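Local coordinates for protein anastral spindle 2, SAS 4 (Drosophila melanogaster, PDB 4BY2) that is an engineered fusion of an Ana2 proline-rich motif with the TCP domain of the centriole assembly protein Sas-4, which probably acts as a tubulin-binding adaptor, at residues D189-L194 / K199-K204. Sequence-based numbering, arbitrary orientation.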
ATOM      1  N   ASP A 189       5.110  28.696  -8.541  1.00 85.40           N
ATOM      2  CA  ASP A 189       5.524  29.283  -7.263  1.00 84.97           C
ATOM      3  C   ASP A 189       5.833  28.218  -6.199  1.00 87.60           C
ATOM      4  O   ASP A 189       5.419  27.065  -6.343  1.00 87.19           O
ATOM      5  CB  ASP A 189       4.472  30.295  -6.762  1.00 87.03           C
ATOM      6  CG  ASP A 189       4.168  31.445  -7.717  1.00 98.77           C
ATOM      7  OD1 ASP A 189       5.074  31.840  -8.489  1.00 99.35           O
ATOM      8  OD2 ASP A 189       3.033  31.966  -7.673  1.00105.26           O
ATOM      9  N   LYS A 190       6.604  28.595  -5.162  1.00 83.19           N
ATOM     10  CA  LYS A 190       7.005  27.702  -4.069  1.00 82.50           C
ATOM     11  C   LYS A 190       6.872  28.388  -2.707  1.00 85.74           C
ATOM     12  O   LYS A 190       7.178  29.576  -2.582  1.00 85.19           O
ATOM     13  CB  LYS A 190       8.456  27.206  -4.254  1.00 84.72           C
ATOM     14  CG  LYS A 190       8.706  26.318  -5.472  1.00 97.33           C
ATOM     15  CD  LYS A 190      10.202  26.138  -5.709  1.00106.88           C
ATOM     16  CE  LYS A 190      10.531  25.722  -7.122  1.00116.78           C
ATOM     17  NZ  LYS A 190      10.686  24.250  -7.249  1.00125.01           N
ATOM     18  N   ILE A 191       6.420  27.630  -1.687  1.00 81.87           N
ATOM     19  CA  ILE A 191       6.276  28.096  -0.303  1.00 81.40           C
ATOM     20  C   ILE A 191       7.120  27.170   0.574  1.00 85.04           C
ATOM     21  O   ILE A 191       6.776  26.000   0.737  1.00 84.89           O
ATOM     22  CB  ILE A 191       4.787  28.184   0.170  1.00 84.38           C
ATOM     23  CG1 ILE A 191       3.884  29.013  -0.799  1.00 84.82           C
ATOM     24  CG2 ILE A 191       4.676  28.687   1.620  1.00 84.88           C
ATOM     25  CD1 ILE A 191       4.229  30.539  -1.039  1.00 91.95           C
ATOM     26  N   LEU A 192       8.236  27.679   1.108  1.00 81.38           N
ATOM     27  CA  LEU A 192       9.137  26.890   1.942  1.00 81.20           C
ATOM     28  C   LEU A 192       9.044  27.288   3.420  1.00 85.81           C
ATOM     29  O   LEU A 192       9.475  28.378   3.804  1.00 85.47           O
ATOM     30  CB  LEU A 192      10.580  26.976   1.403  1.00 81.16           C
ATOM     31  CG  LEU A 192      11.645  26.094   2.057  1.00 85.82           C
ATOM     32  CD1 LEU A 192      11.500  24.643   1.637  1.00 85.99           C
ATOM     33  CD2 LEU A 192      13.031  26.575   1.689  1.00 88.30           C
ATOM     34  N   ASN A 193       8.461  26.395   4.240  1.00 82.76           N
ATOM     35  CA  ASN A 193       8.294  26.589   5.680  1.00 82.68           C
ATOM     36  C   ASN A 193       9.427  25.882   6.432  1.00 87.06           C
ATOM     37  O   ASN A 193       9.383  24.667   6.639  1.00 86.54           O
ATOM     38  CB  ASN A 193       6.913  26.107   6.148  1.00 82.92           C
ATOM     39  CG  ASN A 193       5.753  26.827   5.503  1.00102.74           C
ATOM     40  OD1 ASN A 193       5.449  27.980   5.820  1.00 95.61           O
ATOM     41  ND2 ASN A 193       5.062  26.147   4.598  1.00 94.36           N
ATOM     42  N   LEU A 194      10.464  26.652   6.801  1.00 84.29           N
ATOM     43  CA  LEU A 194      11.651  26.179   7.519  1.00 84.41           C
ATOM     44  C   LEU A 194      11.302  25.752   8.963  1.00 89.07           C
ATOM     45  O   LEU A 194      10.321  26.265   9.513  1.00 88.74           O
ATOM     46  CB  LEU A 194      12.739  27.282   7.538  1.00 84.48           C
ATOM     47  CG  LEU A 194      13.628  27.512   6.290  1.00 89.25           C
ATOM     48  CD1 LEU A 194      14.389  26.256   5.872  1.00 89.49           C
ATOM     49  CD2 LEU A 194      12.868  28.163   5.137  1.00 91.66           C
ATOM     50  N   LYS A 199       9.765  31.664   6.585  1.00 82.24           N
ATOM     51  CA  LYS A 199       8.809  31.384   5.515  1.00 81.65           C
ATOM     52  C   LYS A 199       9.304  31.996   4.198  1.00 84.86           C
ATOM     53  O   LYS A 199       9.333  33.222   4.055  1.00 84.32           O
ATOM     54  CB  LYS A 199       7.399  31.882   5.883  1.00 83.91           C
ATOM     55  CG  LYS A 199       6.285  31.212   5.084  1.00 96.90           C
ATOM     56  CD  LYS A 199       4.931  31.855   5.354  1.00106.05           C
ATOM     57  CE  LYS A 199       3.795  31.132   4.670  1.00115.54           C
ATOM     58  NZ  LYS A 199       3.411  29.888   5.390  1.00124.29           N
ATOM     59  N   GLU A 200       9.718  31.132   3.252  1.00 80.92           N
ATOM     60  CA  GLU A 200      10.227  31.529   1.939  1.00 80.39           C
ATOM     61  C   GLU A 200       9.130  31.501   0.879  1.00 83.96           C
ATOM     62  O   GLU A 200       8.561  30.441   0.604  1.00 83.82           O
ATOM     63  CB  GLU A 200      11.406  30.636   1.520  1.00 81.65           C
ATOM     64  CG  GLU A 200      12.763  31.257   1.770  1.00 91.02           C
ATOM     65  CD  GLU A 200      13.933  30.301   1.651  1.00109.14           C
ATOM     66  OE1 GLU A 200      14.261  29.896   0.512  1.00103.03           O
ATOM     67  OE2 GLU A 200      14.528  29.965   2.700  1.00 99.52           O
ATOM     68  N   ILE A 201       8.830  32.668   0.290  1.00 79.93           N
ATOM     69  CA  ILE A 201       7.826  32.803  -0.764  1.00 79.49           C
ATOM     70  C   ILE A 201       8.556  33.039  -2.091  1.00 82.72           C
ATOM     71  O   ILE A 201       9.084  34.129  -2.331  1.00 82.34           O
ATOM     72  CB  ILE A 201       6.739  33.877  -0.438  1.00 82.65           C
ATOM     73  CG1 ILE A 201       6.011  33.568   0.891  1.00 83.21           C
ATOM     74  CG2 ILE A 201       5.726  34.030  -1.580  1.00 83.25           C
ATOM     75  CD1 ILE A 201       6.428  34.458   2.070  1.00 91.01           C
ATOM     76  N   HIS A 202       8.620  31.988  -2.924  1.00 78.77           N
ATOM     77  CA  HIS A 202       9.281  32.006  -4.230  1.00 78.27           C
ATOM     78  C   HIS A 202       8.245  32.321  -5.308  1.00 82.10           C
ATOM     79  O   HIS A 202       7.235  31.622  -5.408  1.00 81.69           O
ATOM     80  CB  HIS A 202       9.962  30.653  -4.515  1.00 78.87           C
ATOM     81  CG  HIS A 202      11.039  30.271  -3.543  1.00 82.14           C
ATOM     82  ND1 HIS A 202      12.334  30.034  -3.965  1.00 83.86           N
ATOM     83  CD2 HIS A 202      10.969  30.053  -2.208  1.00 83.80           C
ATOM     84  CE1 HIS A 202      13.010  29.697  -2.879  1.00 83.22           C
ATOM     85  NE2 HIS A 202      12.233  29.704  -1.797  1.00 83.54           N
ATOM     86  N   THR A 203       8.482  33.387  -6.090  1.00 78.64           N
ATOM     87  CA  THR A 203       7.584  33.830  -7.163  1.00 78.44           C
ATOM     88  C   THR A 203       8.334  33.837  -8.512  1.00 82.40           C
ATOM     89  O   THR A 203       9.567  33.779  -8.520  1.00 81.92           O
ATOM     90  CB  THR A 203       6.932  35.186  -6.797  1.00 86.54           C
ATOM     91  OG1 THR A 203       6.770  35.284  -5.377  1.00 86.34           O
ATOM     92  CG2 THR A 203       5.581  35.395  -7.474  1.00 84.88           C
ATOM     93  N   LYS A 204       7.586  33.881  -9.643  1.00 79.09           N
ATOM     94  CA  LYS A 204       8.096  33.898 -11.023  1.00109.13           C
ATOM     95  C   LYS A 204       9.150  34.995 -11.243  1.00136.42           C
ATOM     96  O   LYS A 204      10.224  34.721 -11.778  1.00 95.82           O
ATOM     97  CB  LYS A 204       6.929  34.065 -12.017  1.00111.61           C
ATOM     98  CG  LYS A 204       7.334  34.002 -13.488  1.00125.80           C
ATOM     99  CD  LYS A 204       6.197  34.433 -14.409  1.00134.73           C
ATOM    100  CE  LYS A 204       6.658  34.700 -15.824  1.00143.49           C
ATOM    101  NZ  LYS A 204       6.996  33.449 -16.555  1.00151.36           N
TER
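K199 reaches across to the amide of N193 on one side of a two-stranded pairing that has no buried residue: NZ donates to N193 OD1 at 2.8 Å, in the carbonyl plane and on a lone pair. The pairing is a β-hairpin of the Sas-4 part of the fusion, strands 190-193 and 199-202, whose axes run nearly antiparallel. It ends the modelled run of antiparallel strands in the TCP domain, joined strand to neighbour in sequence order. K190 with H202 and L192 with E200 are the hydrogen-bonded pairs, and the E200 N to L192 O bond is nearly straight at 176°. Between them, I191 with I201 is a non-hydrogen-bonded pair; CD1 of I191 meets CG2 of I201 at 3.8 Å, the two branched chains running alongside one another on the same face. The K199 chain stays extended as far as CE and then bends at chi4 (78°), which turns NZ onto the asparagine oxygen, while K199 CE passes 4.0 Å from I191 CG2. An alanine in place of N193 has no OD1 to offer, and the ammonium of K199 would probably be left without this mate and free to turn about its last bond. Strand 181-185 flanks the hairpin beyond I191 and N193, which bond through their backbones to V183 and H181; the amine of K190 is held by Q184. On the face of L192 and E200, the carboxylate lies near two leucine methyls, with E200 OE2 3.5 Å from L194 CD2 and E200 OE1 3.7 Å from L192 CD2. The same carboxylate is tied along its own strand to the imidazole, for H202 NE2 donates to E200 OE1 at 3.1 Å, meeting that oxygen on its anti side and 22° out of the carboxylate plane.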